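Aspartokinase 1, chloroplastic (Arabidopsis thaliana, PDB 2CDQ) catalyses the ATP-dependent phosphorylation of L-aspartate to 4-phospho-L-aspartate, the first step in making lysine, threonine, methionine and isoleucine in the plant chloroplast. Local coordinates at residues A76-S89 / L126-R140. Sequence-based numbering, arbitrary orientation.
Sequences AGEKAVSCGVSNAS and LKGIAMMKELTLRTR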
loop_
_atom_site.group_PDB
_atom_site.type_symbol
_atom_site.label_atom_id
_atom_site.label_comp_id
_atom_site.label_asym_id
_atom_site.label_seq_id
_atom_site.Cartn_x
_atom_site.Cartn_y
_atom_site.Cartn_z
ATOM N N ALA A 76 12.737 11.327 33.187
ATOM C CA ALA A 76 12.832 12.363 34.222
ATOM C C ALA A 76 12.052 13.621 33.833
ATOM O O ALA A 76 11.443 14.278 34.692
ATOM C CB ALA A 76 14.295 12.706 34.508
ATOM N N GLY A 77 12.075 13.940 32.537
ATOM C CA GLY A 77 11.314 15.056 31.986
ATOM C C GLY A 77 9.826 14.889 32.204
ATOM O O GLY A 77 9.196 15.728 32.846
ATOM N N GLU A 78 9.271 13.795 31.684
ATOM C CA GLU A 78 7.847 13.492 31.848
ATOM C C GLU A 78 7.399 13.543 33.307
ATOM O O GLU A 78 6.335 14.080 33.604
ATOM C CB GLU A 78 7.492 12.124 31.254
ATOM C CG GLU A 78 6.879 12.165 29.857
ATOM C CD GLU A 78 7.827 11.649 28.781
ATOM O OE1 GLU A 78 8.217 10.456 28.842
ATOM O OE2 GLU A 78 8.167 12.433 27.866
ATOM N N LYS A 79 8.211 12.985 34.205
ATOM C CA LYS A 79 7.865 12.916 35.624
ATOM C C LYS A 79 7.848 14.298 36.261
ATOM O O LYS A 79 6.959 14.610 37.063
ATOM C CB LYS A 79 8.808 11.976 36.384
ATOM C CG LYS A 79 8.370 10.514 36.346
ATOM C CD LYS A 79 9.149 9.647 37.330
ATOM C CE LYS A 79 8.834 8.162 37.136
ATOM N NZ LYS A 79 9.614 7.289 38.061
ATOM N N ALA A 80 8.823 15.123 35.883
ATOM C CA ALA A 80 8.921 16.496 36.373
ATOM C C ALA A 80 7.655 17.314 36.087
ATOM O O ALA A 80 7.230 18.110 36.927
ATOM C CB ALA A 80 10.148 17.179 35.790
ATOM N N VAL A 81 7.051 17.100 34.916
ATOM C CA VAL A 81 5.854 17.835 34.491
ATOM C C VAL A 81 4.743 17.810 35.547
ATOM O O VAL A 81 3.984 18.781 35.681
ATOM C CB VAL A 81 5.316 17.320 33.120
ATOM C CG1 VAL A 81 3.894 17.803 32.852
ATOM C CG2 VAL A 81 6.231 17.753 31.987
ATOM N N SER A 82 4.665 16.722 36.313
ATOM C CA SER A 82 3.541 16.543 37.234
ATOM C C SER A 82 3.863 15.966 38.621
ATOM O O SER A 82 3.004 15.336 39.238
ATOM C CB SER A 82 2.438 15.723 36.551
ATOM O OG SER A 82 2.986 14.594 35.889
ATOM N N CYS A 83 5.072 16.192 39.126
ATOM C CA CYS A 83 5.408 15.723 40.477
ATOM C C CYS A 83 5.425 16.837 41.538
ATOM O O CYS A 83 5.434 16.555 42.737
ATOM C CB CYS A 83 6.733 14.954 40.481
ATOM S SG CYS A 83 8.187 15.962 40.122
ATOM N N GLY A 84 5.426 18.094 41.100
ATOM C CA GLY A 84 5.547 19.218 42.021
ATOM C C GLY A 84 6.996 19.637 42.169
ATOM O O GLY A 84 7.902 18.848 41.899
ATOM N N VAL A 85 7.214 20.874 42.609
ATOM C CA VAL A 85 8.558 21.459 42.673
ATOM C C VAL A 85 9.429 20.821 43.747
ATOM O O VAL A 85 10.559 20.413 43.470
ATOM C CB VAL A 85 8.520 22.975 42.945
ATOM C CG1 VAL A 85 9.822 23.626 42.474
ATOM C CG2 VAL A 85 7.312 23.611 42.275
ATOM N N SER A 86 8.901 20.751 44.969
ATOM C CA SER A 86 9.633 20.207 46.116
ATOM C C SER A 86 10.130 18.785 45.860
ATOM O O SER A 86 11.151 18.368 46.417
ATOM C CB SER A 86 8.758 20.236 47.371
ATOM O OG SER A 86 7.523 19.571 47.150
ATOM N N ASN A 87 9.414 18.068 44.993
ATOM C CA ASN A 87 9.659 16.652 44.724
ATOM C C ASN A 87 10.670 16.357 43.615
ATOM O O ASN A 87 11.148 15.221 43.503
ATOM C CB ASN A 87 8.338 15.949 44.402
ATOM C CG ASN A 87 7.335 16.052 45.526
ATOM O OD1 ASN A 87 7.666 15.847 46.696
ATOM N ND2 ASN A 87 6.096 16.367 45.175
ATOM N N ALA A 88 10.987 17.373 42.808
ATOM C CA ALA A 88 11.861 17.219 41.635
ATOM C C ALA A 88 13.237 16.647 41.965
ATOM O O ALA A 88 13.804 15.878 41.184
ATOM C CB ALA A 88 12.003 18.541 40.895
ATOM N N SER A 89 13.761 17.023 43.130
ATOM C CA SER A 89 15.056 16.534 43.612
ATOM C C SER A 89 15.051 15.023 43.874
ATOM O O SER A 89 16.114 14.405 43.979
ATOM C CB SER A 89 15.459 17.278 44.890
ATOM O OG SER A 89 15.260 18.688 44.751
ATOM N N LEU A 126 15.262 20.384 35.631
ATOM C CA LEU A 126 14.099 19.588 36.011
ATOM C C LEU A 126 13.251 20.324 37.045
ATOM O O LEU A 126 12.021 20.253 37.015
ATOM C CB LEU A 126 14.527 18.210 36.528
ATOM C CG LEU A 126 15.076 17.210 35.503
ATOM C CD1 LEU A 126 15.857 16.099 36.202
ATOM C CD2 LEU A 126 13.964 16.628 34.628
ATOM N N LYS A 127 13.919 21.040 37.948
ATOM C CA LYS A 127 13.243 21.891 38.923
ATOM C C LYS A 127 12.414 22.941 38.186
ATOM O O LYS A 127 11.305 23.284 38.613
ATOM C CB LYS A 127 14.265 22.556 39.845
ATOM C CG LYS A 127 13.836 22.669 41.306
ATOM C CD LYS A 127 15.073 22.591 42.221
ATOM C CE LYS A 127 14.759 22.892 43.693
ATOM N NZ LYS A 127 14.722 24.360 43.986
ATOM N N GLY A 128 12.955 23.429 37.069
ATOM C CA GLY A 128 12.253 24.364 36.194
ATOM C C GLY A 128 11.011 23.757 35.565
ATOM O O GLY A 128 9.919 24.313 35.677
ATOM N N ILE A 129 11.185 22.610 34.908
ATOM C CA ILE A 129 10.076 21.846 34.321
ATOM C C ILE A 129 8.985 21.561 35.366
ATOM O O ILE A 129 7.795 21.703 35.082
ATOM C CB ILE A 129 10.578 20.517 33.662
ATOM C CG1 ILE A 129 11.658 20.816 32.616
ATOM C CG2 ILE A 129 9.423 19.745 33.013
ATOM C CD1 ILE A 129 12.524 19.641 32.252
ATOM N N ALA A 130 9.411 21.184 36.572
ATOM C CA ALA A 130 8.504 20.862 37.673
ATOM C C ALA A 130 7.639 22.045 38.083
ATOM O O ALA A 130 6.441 21.882 38.304
ATOM C CB ALA A 130 9.283 20.346 38.866
ATOM N N MET A 131 8.260 23.222 38.187
ATOM C CA MET A 131 7.560 24.473 38.512
ATOM C C MET A 131 6.542 24.876 37.449
ATOM O O MET A 131 5.412 25.259 37.769
ATOM C CB MET A 131 8.561 25.623 38.707
ATOM C CG MET A 131 8.715 26.113 40.146
ATOM S SD MET A 131 7.612 27.471 40.614
ATOM C CE MET A 131 6.029 26.649 40.847
ATOM N N MET A 132 6.959 24.774 36.188
ATOM C CA MET A 132 6.203 25.304 35.060
ATOM C C MET A 132 5.150 24.330 34.526
ATOM O O MET A 132 4.220 24.746 33.828
ATOM C CB MET A 132 7.161 25.721 33.935
ATOM C CG MET A 132 8.299 26.661 34.366
ATOM S SD MET A 132 7.758 28.245 35.054
ATOM C CE MET A 132 6.973 28.978 33.612
ATOM N N LYS A 133 5.307 23.046 34.855
ATOM C CA LYS A 133 4.427 21.957 34.373
ATOM C C LYS A 133 4.305 21.888 32.843
ATOM O O LYS A 133 3.257 21.511 32.315
ATOM C CB LYS A 133 3.039 22.036 35.022
ATOM C CG LYS A 133 3.059 22.039 36.542
ATOM C CD LYS A 133 1.707 21.623 37.098
ATOM C CE LYS A 133 1.750 21.472 38.609
ATOM N NZ LYS A 133 1.714 22.794 39.289
ATOM N N GLU A 134 5.389 22.245 32.151
ATOM C CA GLU A 134 5.430 22.330 30.685
ATOM C C GLU A 134 6.758 21.801 30.146
ATOM O O GLU A 134 7.837 22.189 30.618
ATOM C CB GLU A 134 5.255 23.780 30.210
ATOM C CG GLU A 134 3.881 24.397 30.440
ATOM C CD GLU A 134 3.858 25.906 30.210
ATOM O OE1 GLU A 134 2.748 26.487 30.253
ATOM O OE2 GLU A 134 4.935 26.511 29.991
ATOM N N LEU A 135 6.671 20.927 29.148
ATOM C CA LEU A 135 7.851 20.354 28.514
ATOM C C LEU A 135 7.766 20.488 26.988
ATOM O O LEU A 135 7.176 19.644 26.309
ATOM C CB LEU A 135 8.029 18.893 28.950
ATOM C CG LEU A 135 9.293 18.128 28.534
ATOM C CD1 LEU A 135 10.560 18.782 29.079
ATOM C CD2 LEU A 135 9.203 16.669 28.980
ATOM N N THR A 136 8.345 21.564 26.462
ATOM C CA THR A 136 8.353 21.808 25.022
ATOM C C THR A 136 9.415 20.942 24.362
ATOM O O THR A 136 10.356 20.502 25.025
ATOM C CB THR A 136 8.656 23.285 24.685
ATOM O OG1 THR A 136 9.924 23.655 25.247
ATOM C CG2 THR A 136 7.563 24.211 25.222
ATOM N N LEU A 137 9.267 20.715 23.056
ATOM C CA LEU A 137 10.257 19.967 22.271
ATOM C C LEU A 137 11.617 20.669 22.265
ATOM O O LEU A 137 12.652 20.015 22.175
ATOM C CB LEU A 137 9.770 19.709 20.833
ATOM C CG LEU A 137 8.356 19.157 20.562
ATOM C CD1 LEU A 137 8.172 18.894 19.063
ATOM C CD2 LEU A 137 8.037 17.890 21.372
ATOM N N ARG A 138 11.611 21.995 22.370
ATOM C CA ARG A 138 12.848 22.757 22.531
ATOM C C ARG A 138 13.574 22.363 23.832
ATOM O O ARG A 138 14.795 22.166 23.830
ATOM C CB ARG A 138 12.566 24.266 22.495
ATOM C CG ARG A 138 13.807 25.147 22.570
ATOM C CD ARG A 138 13.479 26.541 23.084
ATOM N NE ARG A 138 14.637 27.437 23.007
ATOM C CZ ARG A 138 14.830 28.355 22.057
ATOM N NH1 ARG A 138 13.941 28.525 21.079
ATOM N NH2 ARG A 138 15.918 29.114 22.086
ATOM N N THR A 139 12.823 22.249 24.928
ATOM C CA THR A 139 13.396 21.878 26.222
ATOM C C THR A 139 13.848 20.426 26.184
ATOM O O THR A 139 14.933 20.086 26.665
ATOM C CB THR A 139 12.391 22.088 27.386
ATOM O OG1 THR A 139 12.001 23.467 27.446
ATOM C CG2 THR A 139 13.010 21.685 28.722
ATOM N N ARG A 140 13.004 19.587 25.590
ATOM C CA ARG A 140 13.256 18.158 25.454
ATOM C C ARG A 140 14.623 17.907 24.817
ATOM O O ARG A 140 15.375 17.046 25.277
ATOM C CB ARG A 140 12.131 17.511 24.638
ATOM C CG ARG A 140 12.056 15.994 24.732
ATOM C CD ARG A 140 10.856 15.431 23.958
ATOM N NE ARG A 140 9.602 15.623 24.688
ATOM C CZ ARG A 140 8.982 14.674 25.386
ATOM N NH1 ARG A 140 9.487 13.445 25.444
ATOM N NH2 ARG A 140 7.851 14.951 26.024
HETATM O O HOH W 1 4.806 19.530 38.677
#
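The side chain of Arg140 leaves the backbone with CG anti to N (chi1 -164°) and then bends at chi3, while Glu78 bends at chi2, and the two ends meet in a salt bridge. A single carboxylate oxygen takes both terminal nitrogens: Arg140 NH1 lies 2.9 Å from Glu78 OE2, and NH2 adds a weak second bond. OE2 sits at the guanidinium edge, somewhat tilted from its plane, with carboxylate and guanidinium planes 22° apart.

Next to this bridge, Leu135 points its CD2 at the backbone of Gly77, 3.7 Å from Gly77 C. Val81 CG1 lies alongside the Lys133 carbonyl, whereas CG2, anti to the carbonyl carbon, rests against both Ile129 CG2 and Leu135 CB. Small residues bring the helices near: Ala80 CB rests against Ile129 CG2 at 3.8 Å, and Ala80 O receives a CA-H...O contact from Ala130. Leu126 CD2 reaches the Ala76 carbonyl and CB. Further along, the chain folds back through Gly84, so that Ala88 CB meets Ala130 CB at 3.8 Å and both methyl branches of Val85 straddle Met131 CG. One water joins the loop to the helix end, accepting from Gly84 N and lying within donating distance of Ala130 O, 2.9 Å from each.

Leu126 and Ala76 also touch helix 92-108. The axes of segments 76-80 and 126-132, 8.8 Å apart at closest approach, run at 35°. Lys133, of positive phi, follows helix 126-132, and Thr136 is at the N-cap of the next helix. This is helix-helix packing at one end of the helical part of the amino acid kinase domain, its Glu78 side chain about 6 Å from that of Ser393, which binds the effector S-adenosylmethionine.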